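Local coordinates for methyltransferase domain-containing protein (Serratia marcescens, PDB 7CLF) that probably transfers a methyl group from S-adenosyl-L-methionine to a hydroxyl oxygen of its substrate, working as a dimer, at residues Gln202-Leu207 and Val222-Val227. Numbering follows the deposited sequence.
Sequences QASAFL and VVEGDV. With SAH (S-adenosyl-L-homocysteine), chain D.
Ser204 and Leu207, one helical turn apart, rest on Val222 and Glu224 where helix 201-213 packs against strand 220-224 in a beta-alpha-beta unit of the Rossmann-like methyltransferase fold. The axes of residues 202-207 and 222-224 approach to 8.5 Å and run nearly antiparallel (162°), as expected when the chain leaves strand 194-199, passes through the helix and returns in the neighbouring parallel strand at the sheet edge. Val222 sends both methyl groups to the helix: with CG1 anti to the backbone N (chi1 178°), CG1 and CG2 straddle the CD2 methyl of Leu207, and CG1 lies 4.0 Å from that CD2. The same CG1 reaches Ser204, 3.9 Å from its OG. Leu207 meets Val222 through its CD2 branch, while Ser204 fits between Val222 and the aliphatic part of Glu224.

The hydroxyl of Ser204 makes no polar bond to residues 222-227. Its OG is hydrogen-bonded to the carbonyl oxygen of Leu200 near the start of the helix, and weakly to that of Glu199, and sits 3.4 Å from CG of Glu224, so the buried polar atom is satisfied while its flank serves as a packing surface. From CG the Glu224 chain runs on extended, drawing its carboxylate past CB of Ser204 to a salt bridge between OE2 and Arg208 on the same helix.

Beyond Glu224 the chain leaves the strand and reaches the cofactor product, S-adenosyl-L-homocysteine, whose adenine is bonded at N6 and N1. Asp226 OD1 accepts a bond from adenine N6 at 2.9 Å, and is itself held by the backbone N of Ile228. Beside it the backbone N of Val227 donates to adenine N1 over 3.1 Å, nearly straight at 170°, while CG1 of Val227 lies 3.5 Å from that same N1.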
ATOM      1  N   GLN A 202     -30.242  -0.664  -3.479  1.00 22.78           N
ATOM      2  CA  GLN A 202     -29.593   0.351  -2.658  1.00 22.49           C
ATOM      3  C   GLN A 202     -29.092   1.499  -3.514  1.00 23.73           C
ATOM      4  O   GLN A 202     -29.103   2.659  -3.084  1.00 25.38           O
ATOM      5  CB  GLN A 202     -28.432  -0.253  -1.872  1.00 20.87           C
ATOM      6  CG  GLN A 202     -28.789  -1.456  -1.042  1.00 21.59           C
ATOM      7  CD  GLN A 202     -28.459  -2.755  -1.740  1.00 24.99           C
ATOM      8  OE1 GLN A 202     -28.746  -2.929  -2.924  1.00 25.47           O
ATOM      9  NE2 GLN A 202     -27.837  -3.672  -1.012  1.00 25.22           N
ATOM     10  N   ALA A 203     -28.622   1.191  -4.722  1.00 25.40           N
ATOM     11  CA  ALA A 203     -28.103   2.240  -5.583  1.00 25.85           C
ATOM     12  C   ALA A 203     -29.236   3.013  -6.235  1.00 26.71           C
ATOM     13  O   ALA A 203     -29.105   4.222  -6.463  1.00 23.75           O
ATOM     14  CB  ALA A 203     -27.162   1.648  -6.641  1.00 21.68           C
ATOM     15  N   SER A 204     -30.357   2.337  -6.509  1.00 24.23           N
ATOM     16  CA  SER A 204     -31.542   3.027  -6.993  1.00 22.78           C
ATOM     17  C   SER A 204     -31.956   4.119  -6.020  1.00 25.67           C
ATOM     18  O   SER A 204     -32.243   5.253  -6.427  1.00 24.89           O
ATOM     19  CB  SER A 204     -32.683   2.023  -7.197  1.00 22.82           C
ATOM     20  OG  SER A 204     -32.462   1.252  -8.361  1.00 26.09           O
ATOM     21  N   ALA A 205     -31.965   3.791  -4.718  1.00 21.71           N
ATOM     22  CA  ALA A 205     -32.394   4.754  -3.708  1.00 24.47           C
ATOM     23  C   ALA A 205     -31.491   5.982  -3.698  1.00 23.50           C
ATOM     24  O   ALA A 205     -31.974   7.121  -3.738  1.00 30.28           O
ATOM     25  CB  ALA A 205     -32.423   4.099  -2.326  1.00 24.20           C
ATOM     26  N   PHE A 206     -30.174   5.772  -3.645  1.00 23.01           N
ATOM     27  CA  PHE A 206     -29.242   6.893  -3.735  1.00 25.00           C
ATOM     28  C   PHE A 206     -29.453   7.668  -5.031  1.00 27.54           C
ATOM     29  O   PHE A 206     -29.568   8.902  -5.029  1.00 25.05           O
ATOM     30  CB  PHE A 206     -27.803   6.374  -3.643  1.00 21.50           C
ATOM     31  CG  PHE A 206     -26.758   7.386  -4.042  1.00 27.00           C
ATOM     32  CD1 PHE A 206     -26.316   8.340  -3.136  1.00 25.45           C
ATOM     33  CD2 PHE A 206     -26.208   7.372  -5.312  1.00 23.52           C
ATOM     34  CE1 PHE A 206     -25.345   9.271  -3.492  1.00 29.27           C
ATOM     35  CE2 PHE A 206     -25.234   8.298  -5.672  1.00 28.28           C
ATOM     36  CZ  PHE A 206     -24.804   9.248  -4.759  1.00 31.15           C
ATOM     37  N   LEU A 207     -29.526   6.940  -6.146  1.00 27.52           N
ATOM     38  CA  LEU A 207     -29.669   7.550  -7.465  1.00 28.57           C
ATOM     39  C   LEU A 207     -30.962   8.348  -7.594  1.00 30.15           C
ATOM     40  O   LEU A 207     -30.971   9.429  -8.200  1.00 28.77           O
ATOM     41  CB  LEU A 207     -29.605   6.453  -8.522  1.00 29.18           C
ATOM     42  CG  LEU A 207     -29.754   6.811  -9.982  1.00 31.98           C
ATOM     43  CD1 LEU A 207     -28.508   7.537 -10.465  1.00 20.87           C
ATOM     44  CD2 LEU A 207     -29.993   5.508 -10.745  1.00 26.38           C
ATOM     45  N   VAL A 222     -35.985   5.640 -13.129  1.00 24.85           N
ATOM     46  CA  VAL A 222     -35.130   4.723 -12.381  1.00 24.14           C
ATOM     47  C   VAL A 222     -35.910   3.441 -12.118  1.00 28.45           C
ATOM     48  O   VAL A 222     -36.968   3.470 -11.477  1.00 31.33           O
ATOM     49  CB  VAL A 222     -34.632   5.344 -11.067  1.00 29.84           C
ATOM     50  CG1 VAL A 222     -33.780   4.329 -10.291  1.00 25.30           C
ATOM     51  CG2 VAL A 222     -33.840   6.600 -11.346  1.00 20.40           C
ATOM     52  N   VAL A 223     -35.369   2.316 -12.585  1.00 26.98           N
ATOM     53  CA  VAL A 223     -36.017   1.010 -12.511  1.00 23.42           C
ATOM     54  C   VAL A 223     -35.124   0.085 -11.695  1.00 25.46           C
ATOM     55  O   VAL A 223     -33.958  -0.129 -12.046  1.00 25.46           O
ATOM     56  CB  VAL A 223     -36.245   0.429 -13.914  1.00 24.97           C
ATOM     57  CG1 VAL A 223     -36.763  -0.979 -13.835  1.00 37.44           C
ATOM     58  CG2 VAL A 223     -37.186   1.315 -14.711  1.00 36.89           C
ATOM     59  N   GLU A 224     -35.655  -0.472 -10.621  1.00 29.74           N
ATOM     60  CA  GLU A 224     -34.895  -1.453  -9.858  1.00 28.50           C
ATOM     61  C   GLU A 224     -34.894  -2.786 -10.590  1.00 33.33           C
ATOM     62  O   GLU A 224     -35.898  -3.195 -11.182  1.00 26.98           O
ATOM     63  CB  GLU A 224     -35.468  -1.624  -8.449  1.00 29.71           C
ATOM     64  CG  GLU A 224     -35.408  -0.351  -7.606  1.00 30.67           C
ATOM     65  CD  GLU A 224     -35.582  -0.627  -6.118  1.00 33.97           C
ATOM     66  OE1 GLU A 224     -35.450  -1.803  -5.713  1.00 36.60           O
ATOM     67  OE2 GLU A 224     -35.856   0.325  -5.356  1.00 32.20           O
ATOM     68  N   GLY A 225     -33.752  -3.457 -10.567  1.00 29.98           N
ATOM     69  CA  GLY A 225     -33.683  -4.736 -11.237  1.00 27.70           C
ATOM     70  C   GLY A 225     -32.429  -5.491 -10.871  1.00 28.58           C
ATOM     71  O   GLY A 225     -31.690  -5.117  -9.955  1.00 32.08           O
ATOM     72  N   ASP A 226     -32.217  -6.581 -11.603  1.00 30.58           N
ATOM     73  CA  ASP A 226     -31.032  -7.416 -11.445  1.00 30.05           C
ATOM     74  C   ASP A 226     -30.755  -8.029 -12.807  1.00 30.07           C
ATOM     75  O   ASP A 226     -31.567  -8.812 -13.310  1.00 29.61           O
ATOM     76  CB  ASP A 226     -31.251  -8.485 -10.374  1.00 29.48           C
ATOM     77  CG  ASP A 226     -30.021  -9.337 -10.131  1.00 29.74           C
ATOM     78  OD1 ASP A 226     -29.052  -9.292 -10.929  1.00 28.16           O
ATOM     79  OD2 ASP A 226     -30.036 -10.064  -9.124  1.00 32.00           O
ATOM     80  N   VAL A 227     -29.619  -7.664 -13.404  1.00 26.56           N
ATOM     81  CA  VAL A 227     -29.303  -8.131 -14.748  1.00 29.44           C
ATOM     82  C   VAL A 227     -28.854  -9.587 -14.740  1.00 30.24           C
ATOM     83  O   VAL A 227     -28.878 -10.248 -15.785  1.00 30.59           O
ATOM     84  CB  VAL A 227     -28.244  -7.207 -15.388  1.00 30.06           C
ATOM     85  CG1 VAL A 227     -26.925  -7.297 -14.642  1.00 30.22           C
ATOM     86  CG2 VAL A 227     -28.056  -7.520 -16.864  1.00 28.93           C
TER
HETATM   87  N   SAH D 402     -21.921   2.467 -15.097  1.00 23.91           N
HETATM   88  CA  SAH D 402     -21.148   3.299 -14.176  1.00 19.49           C
HETATM   89  CB  SAH D 402     -20.888   2.585 -12.837  1.00 21.34           C
HETATM   90  CG  SAH D 402     -20.141   1.249 -12.830  1.00 20.23           C
HETATM   91  SD  SAH D 402     -20.037   0.524 -11.149  1.00 22.91           S
HETATM   92  C   SAH D 402     -19.844   3.707 -14.848  1.00 19.28           C
HETATM   93  O   SAH D 402     -19.630   3.420 -16.029  1.00 18.89           O
HETATM   94  OXT SAH D 402     -18.987   4.348 -14.230  1.00 24.88           O
HETATM   95  C5' SAH D 402     -21.086  -0.895 -11.560  1.00 23.56           C
HETATM   96  C4' SAH D 402     -22.572  -0.673 -11.276  1.00 20.99           C
HETATM   97  O4' SAH D 402     -23.294  -1.844 -11.640  1.00 24.36           O
HETATM   98  C3' SAH D 402     -22.831  -0.443  -9.798  1.00 20.90           C
HETATM   99  O3' SAH D 402     -23.490   0.780  -9.613  1.00 21.52           O
HETATM  100  C2' SAH D 402     -23.733  -1.587  -9.381  1.00 21.28           C
HETATM  101  O2' SAH D 402     -24.751  -1.191  -8.493  1.00 20.94           O
HETATM  102  C1' SAH D 402     -24.297  -2.088 -10.689  1.00 20.41           C
HETATM  103  N9  SAH D 402     -24.615  -3.521 -10.617  1.00 23.95           N
HETATM  104  C8  SAH D 402     -23.833  -4.535 -10.130  1.00 25.29           C
HETATM  105  N7  SAH D 402     -24.513  -5.705 -10.249  1.00 21.17           N
HETATM  106  C5  SAH D 402     -25.717  -5.445 -10.793  1.00 22.07           C
HETATM  107  C6  SAH D 402     -26.785  -6.267 -11.124  1.00 28.18           C
HETATM  108  N6  SAH D 402     -26.710  -7.580 -10.901  1.00 22.79           N
HETATM  109  N1  SAH D 402     -27.917  -5.708 -11.682  1.00 27.32           N
HETATM  110  C2  SAH D 402     -27.973  -4.353 -11.912  1.00 23.66           C
HETATM  111  N3  SAH D 402     -26.902  -3.534 -11.579  1.00 21.71           N
HETATM  112  C4  SAH D 402     -25.797  -4.079 -11.031  1.00 22.77           C